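Local structure of tRNA (Adenine(22)-N(1))-methyltransferase (Mycoplasma capricolum subsp. capricolum, 6QE6) at residues A[115-120]-A[140-145]; A[134-139]-A[170-175]; A[157-162]-A[190-195]. The protein probably methylates N1 of adenine 22 in tRNA and is bound here to S-adenosyl-L-homocysteine, the product left by its methyl-donor cofactor. One frame throughout, in Å; residues are numbered along the deposited sequence.

In the fold
The three contacts step outward from the cofactor pocket across one mixed beta-sheet of the Rossmann-like methyltransferase type. Contact 1 lies at the C-terminal ends of the parallel strands, where Leu115 lines the S-adenosyl-L-homocysteine pocket. Contact 2 pairs strands 133-138 and 168-175; its centre is about 9 Å from that of contact 1, and Ser117 OG meets Ser138 OG at 2.9 Å between them. The side chain of Cys137 is about 6 Å from the ligand. Contact 3 packs the edge strand 155-163 against residues 190-195, its centre about 10 Å from that of contact 2; Glu173 N and Tyr158 O, 2.7 Å apart, join the two.

Contact 1: residues A[115-120]-A[140-145]; sequences LGSQTI and TSVKNL. With SAH (S-adenosyl-L-homocysteine), chain C.
Ser117 sits at the tight centre of this contact, held through both its backbone and its hydroxyl. Its N-H points almost straight at Thr140 OG1 (2.9 Å, 169°), and its OG donates to Ser141 O at 2.8 Å, approaching from above the carbonyl plane, 58° out of it. With chi1 at -68°, OG stands anti to the carbonyl carbon of Ser117 and reaches the 140-142 turn; Val142 CG1 lies 3.2 Å from Ser117 OG. Ser138 OG is a further hydrogen-bond partner of this buried hydroxyl. Asn144 closes in on the same residue, OD1 lying 3.3 Å from Ser117 CB.

Both segments lead from a strand into the next helix, at the C-terminal end of the parallel strands, the edge at which Rossmann-like methyltransferases bind their cofactor. Gly116 and Val142 are the N-caps of helices 117-124 and 143-151, and Leu115, just ahead of the first helix, sets CD2 3.7 Å from C8 of the S-adenosyl-L-homocysteine adenine. Deeper between the helices, Ile120 and Leu145 cross at about a right angle, CG2 to CD1 3.7 Å, both against Ile136 of strand 133-138.

The outer side is looser and wet. Gln118 and Thr140 are exposed there, and a water bridges them, accepting from Gln118 N at 3.1 Å and lying 2.9 Å from Thr140 OG1.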
loop_
_atom_site.group_PDB
_atom_site.type_symbol
_atom_site.label_atom_id
_atom_site.label_comp_id
_atom_site.label_asym_id
_atom_site.label_seq_id
_atom_site.Cartn_x
_atom_site.Cartn_y
_atom_site.Cartn_z
ATOM N N LEU A 115 -4.079 4.970 3.515
ATOM C CA LEU A 115 -5.221 5.346 2.700
ATOM C C LEU A 115 -5.910 4.081 2.209
ATOM O O LEU A 115 -5.374 2.971 2.318
ATOM C CB LEU A 115 -4.796 6.243 1.531
ATOM C CG LEU A 115 -4.084 7.556 1.905
ATOM C CD1 LEU A 115 -3.514 8.258 0.690
ATOM C CD2 LEU A 115 -5.008 8.511 2.699
ATOM N N GLY A 116 -7.137 4.256 1.695
ATOM C CA GLY A 116 -7.846 3.165 1.062
ATOM C C GLY A 116 -7.404 2.923 -0.381
ATOM O O GLY A 116 -6.859 3.791 -1.066
ATOM N N SER A 117 -7.668 1.702 -0.849
ATOM C CA SER A 117 -7.258 1.301 -2.190
ATOM C C SER A 117 -7.860 2.200 -3.257
ATOM O O SER A 117 -7.191 2.546 -4.235
ATOM C CB SER A 117 -7.657 -0.148 -2.432
ATOM O OG SER A 117 -6.889 -0.988 -1.596
ATOM N N GLN A 118 -9.126 2.573 -3.097
ATOM C CA GLN A 118 -9.761 3.452 -4.071
ATOM C C GLN A 118 -8.980 4.752 -4.215
ATOM O O GLN A 118 -8.576 5.128 -5.324
ATOM C CB GLN A 118 -11.197 3.722 -3.645
ATOM C CG GLN A 118 -12.206 3.784 -4.761
ATOM C CD GLN A 118 -13.574 3.325 -4.289
ATOM O OE1 GLN A 118 -13.978 2.184 -4.538
ATOM N NE2 GLN A 118 -14.276 4.199 -3.563
ATOM N N THR A 119 -8.718 5.431 -3.087
ATOM C CA THR A 119 -7.898 6.645 -3.100
ATOM C C THR A 119 -6.529 6.388 -3.717
ATOM O O THR A 119 -6.020 7.211 -4.485
ATOM C CB THR A 119 -7.720 7.173 -1.675
ATOM O OG1 THR A 119 -8.985 7.208 -1.013
ATOM C CG2 THR A 119 -7.097 8.581 -1.683
ATOM N N ILE A 120 -5.916 5.253 -3.371
ATOM C CA ILE A 120 -4.567 4.952 -3.822
ATOM C C ILE A 120 -4.548 4.735 -5.327
ATOM O O ILE A 120 -3.683 5.261 -6.036
ATOM C CB ILE A 120 -4.018 3.732 -3.065
ATOM C CG1 ILE A 120 -3.704 4.105 -1.612
ATOM C CG2 ILE A 120 -2.772 3.229 -3.753
ATOM C CD1 ILE A 120 -3.497 2.920 -0.732
ATOM N N THR A 140 -7.651 -0.994 2.976
ATOM C CA THR A 140 -8.655 -1.858 2.383
ATOM C C THR A 140 -7.941 -2.828 1.457
ATOM O O THR A 140 -6.826 -2.561 1.001
ATOM C CB THR A 140 -9.741 -1.074 1.618
ATOM O OG1 THR A 140 -9.158 -0.336 0.522
ATOM C CG2 THR A 140 -10.501 -0.129 2.575
ATOM N N SER A 141 -8.585 -3.971 1.215
ATOM C CA SER A 141 -8.024 -4.989 0.338
ATOM C C SER A 141 -7.691 -4.391 -1.026
ATOM O O SER A 141 -8.322 -3.433 -1.475
ATOM C CB SER A 141 -9.007 -6.143 0.192
ATOM O OG SER A 141 -10.196 -5.645 -0.382
ATOM N N VAL A 142 -6.679 -4.953 -1.682
ATOM C CA VAL A 142 -6.015 -4.257 -2.781
ATOM C C VAL A 142 -6.139 -4.991 -4.110
ATOM O O VAL A 142 -5.239 -4.918 -4.947
ATOM C CB VAL A 142 -4.534 -4.014 -2.436
ATOM C CG1 VAL A 142 -4.441 -3.065 -1.270
ATOM C CG2 VAL A 142 -3.810 -5.323 -2.117
ATOM N N LYS A 143 -7.256 -5.680 -4.335
ATOM C CA LYS A 143 -7.452 -6.355 -5.618
ATOM C C LYS A 143 -7.304 -5.385 -6.796
ATOM O O LYS A 143 -6.748 -5.739 -7.836
ATOM C CB LYS A 143 -8.820 -7.046 -5.639
ATOM C CG LYS A 143 -9.468 -7.090 -7.010
ATOM C CD LYS A 143 -9.972 -8.481 -7.369
ATOM C CE LYS A 143 -10.734 -8.467 -8.691
ATOM N NZ LYS A 143 -11.618 -9.651 -8.808
ATOM N N ASN A 144 -7.776 -4.152 -6.641
ATOM C CA ASN A 144 -7.663 -3.184 -7.721
ATOM C C ASN A 144 -6.219 -2.715 -7.905
ATOM O O ASN A 144 -5.835 -2.360 -9.015
ATOM C CB ASN A 144 -8.613 -2.000 -7.462
ATOM C CG ASN A 144 -8.432 -1.369 -6.027
ATOM O OD1 ASN A 144 -7.794 -1.974 -5.138
ATOM N ND2 ASN A 144 -9.008 -0.161 -5.812
ATOM N N LEU A 145 -5.401 -2.719 -6.847
ATOM C CA LEU A 145 -3.987 -2.384 -7.004
ATOM C C LEU A 145 -3.196 -3.514 -7.662
ATOM O O LEU A 145 -2.223 -3.246 -8.379
ATOM C CB LEU A 145 -3.353 -2.032 -5.651
ATOM C CG LEU A 145 -4.044 -0.935 -4.834
ATOM C CD1 LEU A 145 -3.212 -0.478 -3.624
ATOM C CD2 LEU A 145 -4.393 0.239 -5.751
HETATM N N SAH C . 1.308 8.221 6.341
HETATM C CA SAH C . 0.791 8.138 7.703
HETATM C CB SAH C . -0.473 8.997 7.859
HETATM C CG SAH C . -1.713 8.553 7.082
HETATM S SD SAH C . -3.159 9.572 7.478
HETATM C C SAH C . 0.496 6.691 8.107
HETATM O O SAH C . 0.337 5.813 7.251
HETATM O OXT SAH C . 0.405 6.364 9.296
HETATM C "C5'" SAH C . -3.472 9.905 5.729
HETATM C "C4'" SAH C . -2.797 11.191 5.262
HETATM O "O4'" SAH C . -2.883 11.271 3.859
HETATM C "C3'" SAH C . -3.486 12.435 5.791
HETATM O "O3'" SAH C . -2.528 13.286 6.378
HETATM C "C2'" SAH C . -4.086 13.105 4.567
HETATM O "O2'" SAH C . -3.984 14.496 4.695
HETATM C "C1'" SAH C . -3.223 12.569 3.446
HETATM N N9 SAH C . -3.917 12.468 2.162
HETATM C C8 SAH C . -5.210 12.087 1.943
HETATM N N7 SAH C . -5.430 12.117 0.601
HETATM C C5 SAH C . -4.310 12.500 -0.022
HETATM C C6 SAH C . -4.006 12.697 -1.360
HETATM N N6 SAH C . -4.921 12.495 -2.305
HETATM N N1 SAH C . -2.739 13.111 -1.700
HETATM C C2 SAH C . -1.780 13.320 -0.728
HETATM N N3 SAH C . -2.100 13.120 0.598
HETATM C C4 SAH C . -3.344 12.717 0.944
HETATM O O HOH W 1 -11.009 1.452 -0.837
#

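Contact 2: residues A[134-139]-A[170-175]; sequences YIICSN and WLIEIN
Tyr134, Ile136 and Ser138 pair with Ile174, Ile172 and Trp170 in an antiparallel ladder, strand 168-175 being the one that runs against its neighbours in the seven-stranded Rossmann-like methyltransferase sheet. The evidence is direct: the strand segments run 167° apart with axes 4.6 Å from each other, and six N-H...O bonds link the three hydrogen-bonded pairs. In the middle, Ile136 and Ile172 exchange two bonds, Ile136 N to Ile172 O being 2.8 Å. The bond from Ser138 N to Trp170 O is more bent, 144° at the hydrogen. CA-H groups of residues in the non-hydrogen-bonded pairs point at carbonyls of the neighbouring pairs, Leu171 CA at Ile136 O, 3.2 Å.

On the face carrying the hydrogen-bonded pairs, Ile136 and Ile172 run alongside each other in the same direction, with CB to CG2 3.9 Å. Ile172 CG1 is anti to the backbone N (chi1 180°), which leaves the CG2 methyl between N and the carbonyl carbon, facing Ile136. On the opposite face Ile135 CG2 and Leu171 CD1 touch more loosely, at 4.4 Å.

A second shell surrounds this pairing. Strand 109-115 bonds to Ile135 and Cys137 along the far edge of strand 133-138, and helix 24-31 covers Ile135, Cys137 and Leu171, bringing Arg25 of the cofactor site against Cys137. Asp127 holds Tyr134 OH, and Phe161 meets the Trp170 indole edge-to-face. The indole edge also receives Ser138 O, in the ring plane and 3.7 Å from CE3.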
loop_
_atom_site.group_PDB
_atom_site.type_symbol
_atom_site.label_atom_id
_atom_site.label_comp_id
_atom_site.label_asym_id
_atom_site.label_seq_id
_atom_site.Cartn_x
_atom_site.Cartn_y
_atom_site.Cartn_z
ATOM N N TYR A 134 6.830 1.326 -5.869
ATOM C CA TYR A 134 5.852 1.724 -4.879
ATOM C C TYR A 134 5.918 0.749 -3.724
ATOM O O TYR A 134 6.067 -0.460 -3.931
ATOM C CB TYR A 134 4.434 1.740 -5.446
ATOM C CG TYR A 134 4.215 2.829 -6.457
ATOM C CD1 TYR A 134 3.840 4.106 -6.053
ATOM C CD2 TYR A 134 4.398 2.588 -7.817
ATOM C CE1 TYR A 134 3.652 5.108 -6.966
ATOM C CE2 TYR A 134 4.203 3.587 -8.739
ATOM C CZ TYR A 134 3.831 4.841 -8.314
ATOM O OH TYR A 134 3.632 5.839 -9.237
ATOM N N ILE A 135 5.816 1.276 -2.514
ATOM C CA ILE A 135 5.393 0.485 -1.370
ATOM C C ILE A 135 4.097 1.093 -0.869
ATOM O O ILE A 135 4.069 2.261 -0.460
ATOM C CB ILE A 135 6.452 0.441 -0.263
ATOM C CG1 ILE A 135 7.795 -0.017 -0.845
ATOM C CG2 ILE A 135 5.961 -0.452 0.893
ATOM C CD1 ILE A 135 8.926 0.141 0.107
ATOM N N ILE A 136 3.030 0.308 -0.899
ATOM C CA ILE A 136 1.713 0.759 -0.486
ATOM C C ILE A 136 1.263 -0.043 0.732
ATOM O O ILE A 136 1.450 -1.262 0.799
ATOM C CB ILE A 136 0.717 0.637 -1.651
ATOM C CG1 ILE A 136 1.105 1.654 -2.738
ATOM C CG2 ILE A 136 -0.714 0.796 -1.157
ATOM C CD1 ILE A 136 0.874 1.170 -4.150
ATOM N N CYS A 137 0.702 0.658 1.711
ATOM C CA CYS A 137 0.099 0.054 2.897
ATOM C C CYS A 137 -1.352 0.531 2.944
ATOM O O CYS A 137 -1.670 1.530 3.591
ATOM C CB CYS A 137 0.880 0.427 4.172
ATOM S SG CYS A 137 0.285 -0.409 5.652
ATOM N N SER A 138 -2.225 -0.182 2.243
ATOM C CA SER A 138 -3.637 0.176 2.164
ATOM C C SER A 138 -4.407 -0.364 3.362
ATOM O O SER A 138 -4.091 -1.427 3.908
ATOM C CB SER A 138 -4.250 -0.369 0.878
ATOM O OG SER A 138 -5.578 0.079 0.721
ATOM N N ASN A 139 -5.435 0.371 3.768
ATOM C CA ASN A 139 -6.319 -0.104 4.826
ATOM C C ASN A 139 -7.599 -0.727 4.281
ATOM O O ASN A 139 -8.551 -0.938 5.040
ATOM C CB ASN A 139 -6.641 1.024 5.811
ATOM C CG ASN A 139 -7.224 2.235 5.138
ATOM O OD1 ASN A 139 -8.043 2.109 4.221
ATOM N ND2 ASN A 139 -6.822 3.428 5.593
ATOM N N TRP A 170 -3.052 -3.914 4.158
ATOM C CA TRP A 170 -2.609 -4.695 3.015
ATOM C C TRP A 170 -1.348 -4.028 2.488
ATOM O O TRP A 170 -1.394 -2.911 1.961
ATOM C CB TRP A 170 -3.701 -4.769 1.944
ATOM C CG TRP A 170 -4.887 -5.689 2.244
ATOM C CD1 TRP A 170 -5.106 -6.926 1.716
ATOM C CD2 TRP A 170 -6.019 -5.418 3.097
ATOM N NE1 TRP A 170 -6.289 -7.451 2.188
ATOM C CE2 TRP A 170 -6.865 -6.549 3.041
ATOM C CE3 TRP A 170 -6.389 -4.341 3.909
ATOM C CZ2 TRP A 170 -8.067 -6.626 3.761
ATOM C CZ3 TRP A 170 -7.568 -4.414 4.612
ATOM C CH2 TRP A 170 -8.401 -5.554 4.535
ATOM N N LEU A 171 -0.219 -4.689 2.643
ATOM C CA LEU A 171 1.034 -4.121 2.193
ATOM C C LEU A 171 1.427 -4.781 0.880
ATOM O O LEU A 171 1.424 -6.011 0.778
ATOM C CB LEU A 171 2.120 -4.300 3.255
ATOM C CG LEU A 171 3.513 -3.810 2.873
ATOM C CD1 LEU A 171 4.149 -3.010 3.980
ATOM C CD2 LEU A 171 4.377 -5.004 2.536
ATOM N N ILE A 172 1.763 -3.959 -0.117
ATOM C CA ILE A 172 2.113 -4.443 -1.442
ATOM C C ILE A 172 3.247 -3.581 -1.995
ATOM O O ILE A 172 3.219 -2.349 -1.890
ATOM C CB ILE A 172 0.882 -4.460 -2.382
ATOM C CG1 ILE A 172 1.267 -4.964 -3.784
ATOM C CG2 ILE A 172 0.169 -3.106 -2.393
ATOM C CD1 ILE A 172 0.096 -5.144 -4.753
ATOM N N GLU A 173 4.272 -4.236 -2.531
ATOM C CA GLU A 173 5.431 -3.574 -3.109
ATOM C C GLU A 173 5.452 -3.853 -4.609
ATOM O O GLU A 173 5.407 -5.012 -5.035
ATOM C CB GLU A 173 6.742 -4.040 -2.462
ATOM C CG GLU A 173 7.967 -3.710 -3.334
ATOM C CD GLU A 173 9.304 -3.744 -2.586
ATOM O OE1 GLU A 173 9.372 -4.362 -1.496
ATOM O OE2 GLU A 173 10.292 -3.158 -3.098
ATOM N N ILE A 174 5.515 -2.790 -5.404
ATOM C CA ILE A 174 5.454 -2.882 -6.854
ATOM C C ILE A 174 6.780 -2.383 -7.418
ATOM O O ILE A 174 7.188 -1.244 -7.140
ATOM C CB ILE A 174 4.268 -2.084 -7.415
ATOM C CG1 ILE A 174 2.961 -2.624 -6.830
ATOM C CG2 ILE A 174 4.247 -2.128 -8.946
ATOM C CD1 ILE A 174 1.768 -1.756 -7.129
ATOM N N ASN A 175 7.462 -3.251 -8.184
ATOM C CA ASN A 175 8.725 -2.943 -8.854
ATOM C C ASN A 175 8.462 -2.769 -10.344
ATOM O O ASN A 175 8.286 -3.760 -11.066
ATOM C CB ASN A 175 9.756 -4.048 -8.629
ATOM C CG ASN A 175 11.112 -3.731 -9.277
ATOM O OD1 ASN A 175 11.283 -2.687 -9.918
ATOM N ND2 ASN A 175 12.087 -4.628 -9.094
#

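Contact 3: residues A[157-162]-A[190-195]; sequences KYESFI and FGSKQF
A classic beta bulge, in which Lys157 and Tyr158 both face Glu173, marks the stretch of edge strand 155-163 on which the short 190-195 connection packs. Phe195 is the hub of this packing. Its CG is anti to the carbonyl carbon, chi1 -52°, and the ring so placed lies with one face under the strand backbone. Glu159 N sits 3.6 Å above the ring plane, over its centre, and Tyr158 CA makes a CH-pi contact 4.0 Å from the centroid and 27° off the normal. Gln194 CG lies over the opposite face, leaving the ring sandwiched between the strand and its own segment. The Tyr158 ring meets it obliquely, CD1 to CD1 4.0 Å.

The second grip is the Glu159 carboxylate. Its extended chain crosses Phe195 at about a right angle, CG lying 3.8 Å from Phe195 CD2, and carries OE1 to Ser192 N at 3.2 Å. This N-H meets the syn side of OE1 but from 34° out of the carboxylate plane. The other oxygen, OE2, forms a salt bridge with Arg146, a positive charge that would probably favour the ionised carboxylate at this buried site. Gly191, with positive phi, ends helix 185-190 and brings its CA 3.7 Å from OE1. A water ties the backbones together, donating to both Glu159 O and Phe195 O, each at 2.8 Å.

Strand 168-175 pairs with the bulge through Glu173, Arg146 comes from helix 143-151, and Tyr240 of the C-terminal helix 225-244 binds Gly191 O, so that the connection lies between the sheet edge and the C-terminal helices.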
loop_
_atom_site.group_PDB
_atom_site.type_symbol
_atom_site.label_atom_id
_atom_site.label_comp_id
_atom_site.label_asym_id
_atom_site.label_seq_id
_atom_site.Cartn_x
_atom_site.Cartn_y
_atom_site.Cartn_z
ATOM N N LYS A 157 6.511 -7.283 -6.030
ATOM C CA LYS A 157 7.692 -7.870 -5.416
ATOM C C LYS A 157 7.411 -8.464 -4.039
ATOM O O LYS A 157 8.078 -9.424 -3.634
ATOM C CB LYS A 157 8.801 -6.827 -5.288
ATOM C CG LYS A 157 10.069 -7.355 -4.640
ATOM C CD LYS A 157 11.258 -6.445 -4.914
ATOM C CE LYS A 157 12.483 -6.805 -4.054
ATOM N NZ LYS A 157 13.527 -5.700 -4.026
ATOM N N TYR A 158 6.474 -7.892 -3.292
ATOM C CA TYR A 158 6.246 -8.321 -1.923
ATOM C C TYR A 158 4.841 -7.922 -1.500
ATOM O O TYR A 158 4.364 -6.831 -1.827
ATOM C CB TYR A 158 7.277 -7.728 -0.954
ATOM C CG TYR A 158 7.109 -8.207 0.462
ATOM C CD1 TYR A 158 7.339 -9.535 0.793
ATOM C CD2 TYR A 158 6.686 -7.339 1.469
ATOM C CE1 TYR A 158 7.177 -9.988 2.079
ATOM C CE2 TYR A 158 6.499 -7.782 2.787
ATOM C CZ TYR A 158 6.762 -9.111 3.088
ATOM O OH TYR A 158 6.615 -9.589 4.376
ATOM N N GLU A 159 4.188 -8.831 -0.785
ATOM C CA GLU A 159 2.922 -8.559 -0.141
ATOM C C GLU A 159 2.975 -9.145 1.248
ATOM O O GLU A 159 3.713 -10.102 1.505
ATOM C CB GLU A 159 1.730 -9.166 -0.866
ATOM C CG GLU A 159 1.547 -8.722 -2.274
ATOM C CD GLU A 159 0.214 -9.213 -2.833
ATOM O OE1 GLU A 159 0.215 -10.077 -3.751
ATOM O OE2 GLU A 159 -0.833 -8.732 -2.334
ATOM N N SER A 160 2.173 -8.556 2.137
ATOM C CA SER A 160 1.949 -9.123 3.460
ATOM C C SER A 160 0.687 -8.509 4.056
ATOM O O SER A 160 0.137 -7.526 3.543
ATOM C CB SER A 160 3.155 -8.907 4.361
ATOM O OG SER A 160 2.913 -7.806 5.182
ATOM N N PHE A 161 0.230 -9.109 5.152
ATOM C CA PHE A 161 -1.064 -8.782 5.739
ATOM C C PHE A 161 -0.848 -8.491 7.213
ATOM O O PHE A 161 -0.293 -9.328 7.932
ATOM C CB PHE A 161 -2.065 -9.932 5.539
ATOM C CG PHE A 161 -3.458 -9.628 6.037
ATOM C CD1 PHE A 161 -4.253 -8.676 5.398
ATOM C CD2 PHE A 161 -3.979 -10.300 7.146
ATOM C CE1 PHE A 161 -5.539 -8.393 5.854
ATOM C CE2 PHE A 161 -5.267 -10.038 7.603
ATOM C CZ PHE A 161 -6.046 -9.082 6.960
ATOM N N ILE A 162 -1.292 -7.314 7.657
ATOM C CA ILE A 162 -0.900 -6.744 8.945
ATOM C C ILE A 162 -2.140 -6.418 9.777
ATOM O O ILE A 162 -3.109 -5.830 9.273
ATOM C CB ILE A 162 -0.045 -5.478 8.749
ATOM C CG1 ILE A 162 1.250 -5.811 8.002
ATOM C CG2 ILE A 162 0.223 -4.785 10.079
ATOM C CD1 ILE A 162 1.967 -4.590 7.497
ATOM N N PHE A 190 -6.874 -12.073 -4.121
ATOM C CA PHE A 190 -6.558 -12.224 -2.710
ATOM C C PHE A 190 -5.079 -12.210 -2.372
ATOM O O PHE A 190 -4.750 -12.241 -1.177
ATOM C CB PHE A 190 -7.143 -13.529 -2.169
ATOM C CG PHE A 190 -8.613 -13.638 -2.319
ATOM C CD1 PHE A 190 -9.459 -12.788 -1.619
ATOM C CD2 PHE A 190 -9.168 -14.616 -3.141
ATOM C CE1 PHE A 190 -10.838 -12.901 -1.741
ATOM C CE2 PHE A 190 -10.554 -14.749 -3.263
ATOM C CZ PHE A 190 -11.389 -13.887 -2.557
ATOM N N GLY A 191 -4.185 -12.204 -3.365
ATOM C CA GLY A 191 -2.759 -12.150 -3.100
ATOM C C GLY A 191 -1.975 -13.319 -3.666
ATOM O O GLY A 191 -2.422 -14.461 -3.544
ATOM N N SER A 192 -0.819 -13.054 -4.293
ATOM C CA SER A 192 0.067 -14.125 -4.759
ATOM C C SER A 192 0.294 -15.157 -3.661
ATOM O O SER A 192 0.668 -14.802 -2.540
ATOM C CB SER A 192 1.420 -13.554 -5.215
ATOM O OG SER A 192 1.296 -12.329 -5.940
ATOM N N LYS A 193 0.049 -16.436 -3.991
ATOM C CA LYS A 193 0.219 -17.539 -3.034
ATOM C C LYS A 193 1.564 -17.482 -2.327
ATOM O O LYS A 193 1.657 -17.718 -1.112
ATOM C CB LYS A 193 0.111 -18.882 -3.745
ATOM C CG LYS A 193 -1.093 -19.062 -4.609
ATOM C CD LYS A 193 -0.975 -20.391 -5.347
ATOM C CE LYS A 193 -0.471 -20.227 -6.777
ATOM N NZ LYS A 193 -1.255 -21.101 -7.708
ATOM N N GLN A 194 2.615 -17.219 -3.097
ATOM C CA GLN A 194 3.984 -17.002 -2.665
ATOM C C GLN A 194 4.097 -16.236 -1.347
ATOM O O GLN A 194 4.884 -16.610 -0.474
ATOM C CB GLN A 194 4.705 -16.270 -3.793
ATOM C CG GLN A 194 5.860 -15.445 -3.377
ATOM C CD GLN A 194 6.557 -14.809 -4.566
ATOM O OE1 GLN A 194 5.910 -14.385 -5.537
ATOM N NE2 GLN A 194 7.891 -14.767 -4.511
ATOM N N PHE A 195 3.314 -15.169 -1.188
ATOM C CA PHE A 195 3.418 -14.313 -0.017
ATOM C C PHE A 195 2.476 -14.721 1.113
ATOM O O PHE A 195 2.668 -14.269 2.253
ATOM C CB PHE A 195 3.159 -12.850 -0.411
ATOM C CG PHE A 195 4.011 -12.367 -1.569
ATOM C CD1 PHE A 195 5.396 -12.280 -1.452
ATOM C CD2 PHE A 195 3.427 -12.002 -2.780
ATOM C CE1 PHE A 195 6.189 -11.842 -2.524
ATOM C CE2 PHE A 195 4.225 -11.557 -3.861
ATOM C CZ PHE A 195 5.601 -11.482 -3.725
HETATM O O HOH W 2 4.366 -12.267 3.156
#